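Local coordinates for protein ribokinase (Cryptococcus neoformans var. grubii serotype A, PDB 6CW5) that probably phosphorylates D-ribose at O-5 with ATP and a divalent cation, giving D-ribose 5-phosphate for nucleotide synthesis or the pentose phosphate pathway, at residues G242-L247 and I252-P257; A154-A159 and R182-K187; I77-M82 and G316-V321; D69-D74 and N123-S128; A104-Q107 and E113-I116. All coordinates share one frame; numbering follows the deposited sequence. Where two conformers were deposited one is given.

Contact 1 (G242-L247 and I252-P257); sequences GIICTL and ILCYEP
Leu247 and Leu253 cross at a slant at the turn end of a beta hairpin, strands 242-246 and 252-255, in the antiparallel part of the large sheet of the PfkB (ribokinase) fold. Leu247 CD1 rests 3.9 Å from Leu253 CG and also lies close to Leu253 CD1. Leu253 shares its face of the hairpin with Ile243, Cys245 and Tyr255, and helix 220-233 covers this side, with Leu253 and Tyr255 both touching Ile228. Tyr255 presents the edge of its ring near Ile243 N and meets the ring of His232 edge-to-face, while its OH bonds to Gly258 N.

On the other face, Thr246 and Ile252 form a non-hydrogen-bonded pair whose CG2 methyls meet at 4.1 Å. Ile252 holds CG1 between its backbone N and carbonyl carbon (chi1 67°), which turns CG2 to the Thr246 side. Next to them, Ile244 CD1 folds over to Cys254 CB at 3.7 Å, and helices 279-292 and 297-311 close over this face. Thr246 is seen to bind ADP in this protein, though none is bound to this chain, and the strand end borders the nucleotide site.

Four backbone bonds join the strands. Ile243 and Tyr255 bond both ways, as do Cys245 and Leu253; the straightest, Leu253 N to Cys245 O, spans 2.9 Å at 168°.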
# COMPACT_ATOMS: atom_id res chain seq x y z
N GLY A 242 -11.89 2.16 20.31
CA GLY A 242 -12.20 3.31 21.15
C GLY A 242 -12.26 4.57 20.31
O GLY A 242 -11.63 4.67 19.25
N ILE A 243 -13.04 5.56 20.76
CA ILE A 243 -13.25 6.78 19.98
C ILE A 243 -12.98 8.00 20.85
O ILE A 243 -13.51 8.11 21.96
CB ILE A 243 -14.67 6.85 19.38
CG1 ILE A 243 -14.89 5.70 18.39
CG2 ILE A 243 -14.89 8.21 18.69
CD1 ILE A 243 -16.36 5.29 18.19
N ILE A 244 -12.16 8.92 20.33
CA ILE A 244 -11.99 10.26 20.89
C ILE A 244 -12.59 11.21 19.86
O ILE A 244 -12.17 11.19 18.70
CB ILE A 244 -10.52 10.62 21.11
CG1 ILE A 244 -9.80 9.64 22.05
CG2 ILE A 244 -10.41 12.05 21.66
CD1 ILE A 244 -10.37 9.57 23.43
N CYS A 245 -13.58 12.00 20.25
CA CYS A 245 -14.15 13.00 19.34
C CYS A 245 -13.88 14.39 19.92
O CYS A 245 -14.44 14.74 20.96
CB CYS A 245 -15.65 12.78 19.12
SG CYS A 245 -16.32 13.94 17.90
N THR A 246 -13.02 15.16 19.26
CA THR A 246 -12.78 16.52 19.71
C THR A 246 -13.94 17.40 19.25
O THR A 246 -14.48 17.21 18.16
CB THR A 246 -11.44 17.05 19.17
OG1 THR A 246 -11.46 17.06 17.75
CG2 THR A 246 -10.31 16.12 19.61
N LEU A 247 -14.36 18.31 20.12
CA LEU A 247 -15.43 19.25 19.80
C LEU A 247 -14.93 20.69 19.88
O LEU A 247 -15.67 21.58 20.29
CB LEU A 247 -16.63 19.06 20.73
CG LEU A 247 -17.19 17.64 20.97
CD1 LEU A 247 -18.26 17.63 22.10
CD2 LEU A 247 -17.75 17.02 19.68
N ILE A 252 -14.01 17.63 24.60
CA ILE A 252 -13.77 16.35 23.94
C ILE A 252 -14.67 15.28 24.54
O ILE A 252 -15.07 15.36 25.71
CB ILE A 252 -12.30 15.87 24.02
CG1 ILE A 252 -11.92 15.55 25.45
CG2 ILE A 252 -11.34 16.93 23.50
CD1 ILE A 252 -10.71 14.65 25.56
N LEU A 253 -14.96 14.27 23.73
CA LEU A 253 -15.66 13.06 24.16
C LEU A 253 -14.72 11.87 24.04
O LEU A 253 -13.94 11.77 23.09
CB LEU A 253 -16.91 12.85 23.29
CG LEU A 253 -18.00 13.91 23.39
CD1 LEU A 253 -19.07 13.75 22.30
CD2 LEU A 253 -18.65 13.84 24.76
N CYS A 254 -14.78 10.97 25.00
CA CYS A 254 -13.93 9.79 25.01
C CYS A 254 -14.82 8.57 25.23
O CYS A 254 -15.72 8.60 26.07
CB CYS A 254 -12.85 9.91 26.11
SG CYS A 254 -11.83 8.44 26.41
N TYR A 255 -14.57 7.51 24.46
CA TYR A 255 -15.38 6.30 24.53
C TYR A 255 -14.47 5.08 24.43
O TYR A 255 -13.76 4.92 23.43
CB TYR A 255 -16.44 6.26 23.42
CG TYR A 255 -17.13 4.93 23.30
CD1 TYR A 255 -18.15 4.59 24.17
CD2 TYR A 255 -16.76 4.00 22.33
CE1 TYR A 255 -18.79 3.36 24.08
CE2 TYR A 255 -17.39 2.78 22.22
CZ TYR A 255 -18.41 2.47 23.11
OH TYR A 255 -19.06 1.25 23.03
N GLU A 256 -14.51 4.22 25.44
CA GLU A 256 -13.96 2.88 25.32
C GLU A 256 -15.07 1.88 25.08
O GLU A 256 -16.17 2.02 25.65
CB GLU A 256 -13.18 2.46 26.58
CG GLU A 256 -12.06 3.40 26.91
CD GLU A 256 -11.32 2.96 28.15
OE1 GLU A 256 -11.70 3.40 29.25
OE2 GLU A 256 -10.39 2.13 28.01
N PRO A 257 -14.82 0.89 24.23
CA PRO A 257 -15.86 -0.09 23.89
C PRO A 257 -16.63 -0.58 25.10
O PRO A 257 -16.04 -1.05 26.08
CB PRO A 257 -15.06 -1.23 23.24
CG PRO A 257 -13.90 -0.53 22.61
CD PRO A 257 -13.54 0.59 23.56

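Contact 2 (A154-A159 and R182-K187); sequences AYLTAA and REFPWK
Phe184 O accepts a hydrogen bond from Trp186 N at 2.8 Å, closing an inverse gamma turn centred on Pro185. The tight turn presents both Phe184 and Pro185 to Leu156 on helix 149-161. One branch of the leucine does the touching: CD2 comes within 3.5 Å of Phe184 CE2 and 3.6 Å of Phe184 CZ, approaching the ring obliquely, with the two side chains crossing at about a right angle. The same methyl lies 4.0 Å from Pro185 CG, in the angle between the two residues. Leu156 reaches them by holding CG anti to its backbone N (chi1 173°).

The phenyl ring has further neighbours: Pro185 CD sits 3.4 Å above one face, toward the rim, and Phe170 of strand 167-170 stacks on the ring; Phe184 CD2 in turn lies over the centre of the Trp186 ring. Thr157 adds only a loose flank to Pro185, its OG1 being bonded to Leu153 O within the helix.

The contact joins the connecting segments of two successive beta-alpha-beta crossovers, from strand 140-143 to 167-170 and on to 191-195, the parallel Rossmann-like core of ribokinases.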
# COMPACT_ATOMS: atom_id res chain seq x y z
N ALA A 154 -1.38 -1.19 5.29
CA ALA A 154 -0.39 -2.23 5.55
C ALA A 154 0.17 -2.12 6.96
O ALA A 154 0.31 -3.14 7.66
CB ALA A 154 0.74 -2.14 4.50
N TYR A 155 0.50 -0.91 7.40
CA TYR A 155 1.07 -0.76 8.74
C TYR A 155 0.03 -1.06 9.82
O TYR A 155 0.34 -1.73 10.82
CB TYR A 155 1.61 0.66 8.94
CG TYR A 155 2.96 0.90 8.31
CD1 TYR A 155 3.13 0.82 6.93
CD2 TYR A 155 4.07 1.18 9.10
CE1 TYR A 155 4.40 1.06 6.36
CE2 TYR A 155 5.31 1.42 8.55
CZ TYR A 155 5.47 1.35 7.17
OH TYR A 155 6.72 1.58 6.62
N LEU A 156 -1.19 -0.58 9.64
CA LEU A 156 -2.25 -0.89 10.61
C LEU A 156 -2.51 -2.38 10.70
O LEU A 156 -2.68 -2.95 11.80
CB LEU A 156 -3.55 -0.16 10.24
CG LEU A 156 -4.78 -0.52 11.08
CD1 LEU A 156 -4.55 -0.10 12.51
CD2 LEU A 156 -6.01 0.18 10.51
N THR A 157 -2.54 -3.06 9.55
CA THR A 157 -2.77 -4.51 9.56
C THR A 157 -1.63 -5.23 10.27
O THR A 157 -1.87 -6.15 11.08
CB THR A 157 -2.92 -4.99 8.12
OG1 THR A 157 -4.06 -4.33 7.53
CG2 THR A 157 -3.15 -6.51 8.09
N ALA A 158 -0.39 -4.82 10.00
CA ALA A 158 0.74 -5.43 10.68
C ALA A 158 0.67 -5.18 12.18
O ALA A 158 1.06 -6.05 12.99
CB ALA A 158 2.05 -4.87 10.11
N ALA A 159 0.21 -4.00 12.57
CA ALA A 159 0.08 -3.66 13.98
C ALA A 159 -0.97 -4.55 14.64
O ALA A 159 -0.75 -5.10 15.73
CB ALA A 159 -0.28 -2.18 14.13
N ARG A 182 -15.84 2.35 4.35
CA ARG A 182 -16.60 1.11 4.54
C ARG A 182 -15.75 -0.14 4.44
O ARG A 182 -16.13 -1.18 5.00
CB ARG A 182 -17.74 1.02 3.52
CG ARG A 182 -18.82 2.04 3.74
CD ARG A 182 -19.99 1.83 2.76
NE ARG A 182 -19.68 2.21 1.38
CZ ARG A 182 -19.97 3.40 0.86
NH1 ARG A 182 -20.55 4.34 1.61
NH2 ARG A 182 -19.68 3.66 -0.40
N GLU A 183 -14.60 -0.06 3.79
CA GLU A 183 -13.75 -1.24 3.60
C GLU A 183 -12.55 -1.24 4.53
O GLU A 183 -11.75 -2.18 4.48
CB GLU A 183 -13.28 -1.30 2.14
CG GLU A 183 -14.44 -1.64 1.19
CD GLU A 183 -14.24 -1.14 -0.22
OE1 GLU A 183 -13.07 -1.06 -0.66
OE2 GLU A 183 -15.26 -0.80 -0.88
N PHE A 184 -12.39 -0.19 5.32
CA PHE A 184 -11.24 -0.04 6.20
C PHE A 184 -11.24 -1.12 7.28
O PHE A 184 -12.30 -1.52 7.79
CB PHE A 184 -11.30 1.37 6.80
CG PHE A 184 -10.02 1.84 7.43
CD1 PHE A 184 -9.05 2.50 6.67
CD2 PHE A 184 -9.81 1.67 8.79
CE1 PHE A 184 -7.88 2.96 7.25
CE2 PHE A 184 -8.64 2.15 9.39
CZ PHE A 184 -7.68 2.78 8.62
N PRO A 185 -10.05 -1.67 7.63
CA PRO A 185 -9.98 -2.78 8.60
C PRO A 185 -10.07 -2.27 10.03
O PRO A 185 -9.12 -2.30 10.80
CB PRO A 185 -8.62 -3.41 8.28
CG PRO A 185 -7.79 -2.21 7.87
CD PRO A 185 -8.73 -1.35 7.04
N TRP A 186 -11.25 -1.75 10.39
CA TRP A 186 -11.47 -1.20 11.73
C TRP A 186 -11.14 -2.20 12.83
O TRP A 186 -10.79 -1.78 13.94
CB TRP A 186 -12.93 -0.77 11.88
CG TRP A 186 -13.25 0.30 10.86
CD1 TRP A 186 -14.05 0.17 9.76
CD2 TRP A 186 -12.76 1.65 10.84
NE1 TRP A 186 -14.09 1.35 9.06
CE2 TRP A 186 -13.31 2.28 9.70
CE3 TRP A 186 -11.91 2.39 11.67
CZ2 TRP A 186 -13.05 3.62 9.37
CZ3 TRP A 186 -11.65 3.73 11.35
CH2 TRP A 186 -12.21 4.33 10.20
N LYS A 187 -11.28 -3.49 12.57
CA LYS A 187 -11.02 -4.45 13.64
C LYS A 187 -9.60 -4.37 14.16
O LYS A 187 -9.36 -4.81 15.29
CB LYS A 187 -11.33 -5.88 13.20
CG LYS A 187 -10.48 -6.37 12.04
CD LYS A 187 -10.86 -7.76 11.62
CE LYS A 187 -10.09 -8.17 10.38
NZ LYS A 187 -10.46 -9.55 9.96

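Contact 3 (I77-M82 and G316-V321); sequences IWVKEM and GAMESV
Val79 lays its CG2 methyl 3.4 Å above the centre of one face of the Trp78 indole, and with the other methyl, CG1, comes 4.5 Å from Met318 SD across the contact. Both residues belong to helix 77-85, the connection of a beta-alpha-beta crossover between the parallel strands 66-73 and 93-96; Met318 lies in the loop that follows helix 297-311. The contact therefore ties an early crossover helix to the C-terminal part of the PfkB fold, more than two hundred residues further along the chain.

The meeting is made chiefly by two methionines set obliquely to each other. Each chain is bent at its last torsion, Met82 with chi3 58° and Met318 with chi3 74°, so that the methyl ends turn in and CE of Met82 touches CE of Met318 at 3.5 Å. No hydrogen bond crosses between the segments: the join is wholly apolar. Ala48 of strand 43-49 touches Val79, Met82 and Met318 alike and so closes the cluster, while Phe57 and Asn54 of helix 51-61 pack on Met318. Asn54 is a predicted substrate residue.

The loop itself folds as a type I beta turn from Met318 to Val321. Gly316 and Ser320, on either side of Met318 in the sequence, are predicted potassium ligands, so the methionine joins a probable cation-binding loop to the crossover helix. Met318 reaches the helix from an unstaggered first torsion, chi1 -114°, which carries its CE to within 3.7 Å of Met82 CB.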
# COMPACT_ATOMS: atom_id res chain seq x y z
N ILE A 77 15.07 18.99 4.56
CA ILE A 77 16.02 18.52 5.57
C ILE A 77 15.93 19.36 6.84
O ILE A 77 16.08 18.84 7.95
CB ILE A 77 17.44 18.49 4.97
CG1 ILE A 77 17.55 17.32 3.99
CG2 ILE A 77 18.50 18.39 6.05
CD1 ILE A 77 18.73 17.45 3.02
N TRP A 78 15.62 20.66 6.71
CA TRP A 78 15.50 21.50 7.90
C TRP A 78 14.35 21.04 8.80
O TRP A 78 14.42 21.23 10.02
CB TRP A 78 15.34 22.97 7.49
CG TRP A 78 14.06 23.27 6.73
CD1 TRP A 78 13.86 23.16 5.39
CD2 TRP A 78 12.82 23.73 7.28
NE1 TRP A 78 12.57 23.52 5.07
CE2 TRP A 78 11.91 23.88 6.22
CE3 TRP A 78 12.38 24.04 8.58
CZ2 TRP A 78 10.60 24.32 6.40
CZ3 TRP A 78 11.08 24.49 8.75
CH2 TRP A 78 10.21 24.63 7.67
N VAL A 79 13.32 20.42 8.24
CA VAL A 79 12.26 19.84 9.06
C VAL A 79 12.75 18.56 9.73
O VAL A 79 12.47 18.31 10.90
CB VAL A 79 11.00 19.57 8.22
CG1 VAL A 79 9.86 19.03 9.10
CG2 VAL A 79 10.58 20.85 7.46
N LYS A 80 13.47 17.72 8.98
CA LYS A 80 14.09 16.54 9.57
C LYS A 80 15.00 16.93 10.74
O LYS A 80 15.03 16.25 11.77
CB LYS A 80 14.87 15.77 8.51
CG LYS A 80 15.50 14.44 8.98
CD LYS A 80 16.08 13.64 7.82
CE LYS A 80 16.98 12.49 8.30
NZ LYS A 80 18.22 12.97 8.93
N GLU A 81 15.73 18.03 10.60
CA GLU A 81 16.63 18.45 11.67
C GLU A 81 15.87 18.97 12.88
O GLU A 81 16.32 18.79 14.02
CB GLU A 81 17.60 19.51 11.14
CG GLU A 81 18.41 18.98 9.99
CD GLU A 81 19.38 19.99 9.44
OE1 GLU A 81 19.07 21.20 9.48
OE2 GLU A 81 20.45 19.56 8.97
N MET A 82 14.73 19.64 12.66
CA MET A 82 13.88 20.05 13.78
C MET A 82 13.34 18.84 14.52
O MET A 82 13.34 18.80 15.76
CB MET A 82 12.70 20.89 13.28
CG MET A 82 13.02 22.29 12.82
SD MET A 82 11.48 23.16 12.38
CE MET A 82 10.58 23.05 13.93
N GLY A 316 2.80 28.08 14.92
CA GLY A 316 3.19 26.95 14.10
C GLY A 316 2.56 25.64 14.54
O GLY A 316 2.27 25.42 15.71
N ALA A 317 2.35 24.75 13.56
CA ALA A 317 1.83 23.42 13.87
C ALA A 317 2.82 22.63 14.71
O ALA A 317 2.44 21.98 15.69
CB ALA A 317 1.48 22.68 12.59
N MET A 318 4.11 22.69 14.35
CA MET A 318 5.16 22.03 15.14
C MET A 318 5.72 22.94 16.23
O MET A 318 5.96 22.48 17.35
CB MET A 318 6.29 21.56 14.22
CG MET A 318 6.43 20.04 14.17
SD MET A 318 7.59 19.44 12.92
CE MET A 318 9.18 19.83 13.65
N GLU A 319 5.92 24.23 15.93
CA GLU A 319 6.61 25.12 16.86
C GLU A 319 5.82 25.35 18.15
O GLU A 319 6.42 25.58 19.20
CB GLU A 319 6.89 26.46 16.17
N SER A 320 4.49 25.28 18.10
CA SER A 320 3.67 25.62 19.26
C SER A 320 3.37 24.42 20.16
O SER A 320 2.65 24.58 21.16
CB SER A 320 2.35 26.26 18.80
OG SER A 320 1.60 25.41 17.96
N VAL A 321 3.88 23.24 19.83
CA VAL A 321 3.66 22.06 20.68
C VAL A 321 4.44 22.25 21.98
O VAL A 321 5.68 22.30 21.96
CB VAL A 321 4.07 20.76 19.98
CG1 VAL A 321 4.03 19.62 20.97
CG2 VAL A 321 3.15 20.49 18.80

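Contact 4 (D69-D74 and N123-S128); sequences DGAIGD and NYYLPS
Ala71, in the extended strand 66-73, passes its CA 5.6 Å from the CA of Asn123, at the head of an irregular loop. No direct hydrogen bond joins the two segments; a water takes that place. It accepts from Ala71 N at 2.9 Å and donates to Asn123 OD1 at 2.7 Å. OD1 also accepts from Val21 N, which limits rotation of the amide; the water has other acceptors in reach, so its bond to OD1 may be shared. Asn123 sets CG beside its own backbone N (chi1 -73°), which brings the amide back to the strand although its CB points away.

Strand 66-73 belongs to the large sheet of the PfkB fold, and the loop leads from the small four-stranded sheet back to it; Asn123 lies beside Asn22, a predicted substrate residue. On the other flank Ala71 CB meets Tyr125 CD2 at 4.0 Å, coming obliquely to the ring. Val96 of the neighbouring strand touches both residues. One face of the Tyr125 ring carries Pro127 N, 3.6 Å above the plane and toward the rim. Further along, Leu126 packs against Leu126 of the second subunit, and Tyr124 OH bonds to Thr130 OG1 of that subunit.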
# COMPACT_ATOMS: atom_id res chain seq x y z
N ASP A 69 8.30 7.41 10.18
CA ASP A 69 8.58 6.64 8.97
C ASP A 69 7.88 7.36 7.81
O ASP A 69 6.65 7.49 7.81
CB ASP A 69 8.08 5.20 9.14
CG ASP A 69 8.33 4.32 7.94
OD1 ASP A 69 8.45 4.82 6.81
OD2 ASP A 69 8.32 3.10 8.11
N GLY A 70 8.64 7.84 6.83
CA GLY A 70 8.03 8.59 5.74
C GLY A 70 9.12 9.11 4.82
O GLY A 70 10.20 8.52 4.76
N ALA A 71 8.87 10.21 4.12
CA ALA A 71 9.87 10.68 3.17
C ALA A 71 9.76 12.18 2.98
O ALA A 71 8.66 12.75 3.02
CB ALA A 71 9.73 9.97 1.82
N ILE A 72 10.90 12.81 2.71
CA ILE A 72 10.97 14.22 2.36
C ILE A 72 11.84 14.36 1.12
O ILE A 72 12.52 13.42 0.69
CB ILE A 72 11.55 15.09 3.50
CG1 ILE A 72 12.96 14.58 3.87
CG2 ILE A 72 10.59 15.07 4.70
CD1 ILE A 72 13.74 15.57 4.76
N GLY A 73 11.84 15.57 0.55
CA GLY A 73 12.86 15.91 -0.42
C GLY A 73 14.03 16.64 0.23
O GLY A 73 13.98 16.96 1.42
N ASP A 74 15.06 16.89 -0.58
CA ASP A 74 16.21 17.68 -0.13
C ASP A 74 15.76 18.96 0.57
O ASP A 74 16.38 19.41 1.54
CB ASP A 74 17.10 18.05 -1.31
CG ASP A 74 18.14 16.99 -1.62
OD1 ASP A 74 18.11 15.91 -1.00
OD2 ASP A 74 19.00 17.26 -2.49
N ASN A 123 5.63 12.65 0.21
CA ASN A 123 4.80 11.86 1.12
C ASN A 123 4.21 10.65 0.43
O ASN A 123 3.85 9.67 1.12
CB ASN A 123 3.68 12.72 1.71
CG ASN A 123 4.19 13.69 2.73
OD1 ASN A 123 5.01 13.34 3.58
ND2 ASN A 123 3.72 14.95 2.65
N TYR A 124 4.09 10.67 -0.90
CA TYR A 124 3.57 9.52 -1.64
C TYR A 124 4.68 8.71 -2.30
O TYR A 124 4.40 7.87 -3.17
CB TYR A 124 2.54 9.96 -2.69
CG TYR A 124 1.12 9.89 -2.18
CD1 TYR A 124 0.75 10.52 -1.00
CD2 TYR A 124 0.15 9.16 -2.87
CE1 TYR A 124 -0.56 10.44 -0.53
CE2 TYR A 124 -1.15 9.08 -2.42
CZ TYR A 124 -1.50 9.72 -1.26
OH TYR A 124 -2.80 9.62 -0.79
N TYR A 125 5.92 8.92 -1.90
CA TYR A 125 7.03 8.09 -2.37
C TYR A 125 7.10 6.80 -1.59
O TYR A 125 6.98 6.78 -0.36
CB TYR A 125 8.33 8.84 -2.18
CG TYR A 125 9.59 8.01 -2.38
CD1 TYR A 125 10.11 7.80 -3.66
CD2 TYR A 125 10.28 7.48 -1.29
CE1 TYR A 125 11.30 7.07 -3.85
CE2 TYR A 125 11.48 6.76 -1.48
CZ TYR A 125 11.96 6.55 -2.75
OH TYR A 125 13.14 5.83 -2.93
N LEU A 126 7.31 5.70 -2.31
CA LEU A 126 7.58 4.42 -1.71
C LEU A 126 8.85 3.89 -2.37
O LEU A 126 8.95 3.86 -3.61
CB LEU A 126 6.41 3.45 -1.92
CG LEU A 126 5.17 3.85 -1.14
CD1 LEU A 126 4.02 2.91 -1.48
CD2 LEU A 126 5.47 3.80 0.33
N PRO A 127 9.84 3.48 -1.59
CA PRO A 127 11.10 3.02 -2.20
C PRO A 127 10.96 1.65 -2.81
O PRO A 127 10.21 0.80 -2.32
CB PRO A 127 12.07 2.99 -1.01
CG PRO A 127 11.18 2.73 0.18
CD PRO A 127 9.92 3.54 -0.12
N SER A 128 11.72 1.43 -3.92
CA SER A 128 11.83 0.12 -4.54
C SER A 128 13.20 -0.48 -4.27
O SER A 128 14.19 0.25 -4.27
CB SER A 128 11.61 0.25 -6.06
OG SER A 128 11.92 -0.98 -6.72
O HOH W 1 6.14 11.14 4.66

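Contact 5 (A104-Q107 and E113-I116); sequences AVIQ and ENSI
A beta hairpin, strands 102-109 and 115-119, pairs Gln107 with Ser115 in the small four-stranded sheet that forms the lid in ribokinases; strand 115-119 is its outermost strand within this chain. Gln107 N donates to Ser115 O at 2.9 Å, nearly in line with the carbonyl, with an angle of 161° at the hydrogen. The return bond, Ser115 N to Gln107 O, is longer at 3.2 Å and lies in the carbonyl plane on a lone pair.

A water stitches the same edge. It donates to Val105 O at 2.9 Å and to Ser115 O at 2.8 Å, and accepts from Gln107 NE2 at 3.1 Å. Ser115 O is thus held by two donors, one backbone and one water. The Gln107 side chain, extended beyond CG, spans to the water with its nitrogen while OE1 takes Val33 N, so both ends of the amide are engaged, which restrains its rotation.

On the face of Ile106 and Ile116 the contacts are mainly apolar. The two isoleucines lie side by side and point the same way, their CG1 atoms 4.0 Å apart, and Ile116 CG2 reaches back to Ala104 CB at 3.9 Å. Ala104 neighbours Asp24, a predicted substrate residue, and Asn114 touches Asp275, a predicted potassium ligand.

Backbone pairing continues with Val105 and Val117. The water lets Val105 O and the Gln107 amide join the polar ladder on one face, while methyl contacts make up most of the other.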
# COMPACT_ATOMS: atom_id res chain seq x y z
N ALA A 104 1.64 21.91 2.28
CA ALA A 104 0.26 22.32 2.56
C ALA A 104 0.16 23.79 2.23
O ALA A 104 0.86 24.61 2.82
CB ALA A 104 -0.14 22.08 4.02
N VAL A 105 -0.71 24.13 1.28
CA VAL A 105 -0.93 25.53 0.95
C VAL A 105 -2.14 25.96 1.76
O VAL A 105 -3.26 25.52 1.49
CB VAL A 105 -1.15 25.73 -0.56
CG1 VAL A 105 -1.51 27.17 -0.86
CG2 VAL A 105 0.09 25.33 -1.31
N ILE A 106 -1.91 26.81 2.77
CA ILE A 106 -2.93 27.14 3.77
C ILE A 106 -3.37 28.58 3.57
O ILE A 106 -2.56 29.51 3.65
CB ILE A 106 -2.43 26.92 5.20
CG1 ILE A 106 -1.84 25.50 5.32
CG2 ILE A 106 -3.56 27.17 6.21
CD1 ILE A 106 -1.38 25.11 6.70
N GLN A 107 -4.65 28.77 3.29
CA GLN A 107 -5.24 30.09 3.27
C GLN A 107 -5.67 30.39 4.70
O GLN A 107 -6.54 29.71 5.24
CB GLN A 107 -6.43 30.16 2.32
CG GLN A 107 -6.10 29.96 0.86
CD GLN A 107 -7.37 29.93 0.03
OE1 GLN A 107 -8.01 30.96 -0.18
NE2 GLN A 107 -7.73 28.75 -0.44
N GLU A 113 -12.69 30.04 8.94
CA GLU A 113 -11.88 28.84 8.98
C GLU A 113 -10.83 28.92 7.88
O GLU A 113 -11.04 29.55 6.84
CB GLU A 113 -12.76 27.60 8.80
N ASN A 114 -9.69 28.29 8.13
CA ASN A 114 -8.67 28.17 7.11
C ASN A 114 -9.07 27.09 6.12
O ASN A 114 -9.97 26.29 6.37
CB ASN A 114 -7.32 27.86 7.76
CG ASN A 114 -6.85 28.99 8.68
OD1 ASN A 114 -5.83 28.86 9.36
ND2 ASN A 114 -7.59 30.09 8.71
N SER A 115 -8.40 27.08 4.96
CA SER A 115 -8.58 26.07 3.93
C SER A 115 -7.22 25.58 3.49
O SER A 115 -6.30 26.39 3.32
CB SER A 115 -9.30 26.64 2.70
OG SER A 115 -10.61 27.05 3.03
N ILE A 116 -7.10 24.27 3.27
CA ILE A 116 -5.80 23.66 3.00
C ILE A 116 -5.85 22.89 1.69
O ILE A 116 -6.78 22.12 1.44
CB ILE A 116 -5.38 22.73 4.16
CG1 ILE A 116 -5.29 23.57 5.46
CG2 ILE A 116 -4.04 22.07 3.86
CD1 ILE A 116 -4.87 22.76 6.71
O HOH W 2 -5.75 26.62 0.60

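Contacts 1, 3 and 4 are largely buried, whereas contacts 2 and 5 are only partly so. Contacts 1 and 4 both reach the large sheet but lie on opposite sides of the chain's centre, about 32 Å apart between centres; contact 5 belongs to the small sheet. Strand 66-73 of contact 4 runs on into helix 77-85 of contact 3, with Ile72 packing on Ile77 and Lys80, and Tyr155 of contact 2 probably hydrogen-bonds to Asp69 of contact 4. Chemistry follows place: backbone bonds dominate the hairpins 1 and 5, methyl and ring packing joins segments in 2 and 3, and a water bridges the two segments within each of contacts 4 and 5.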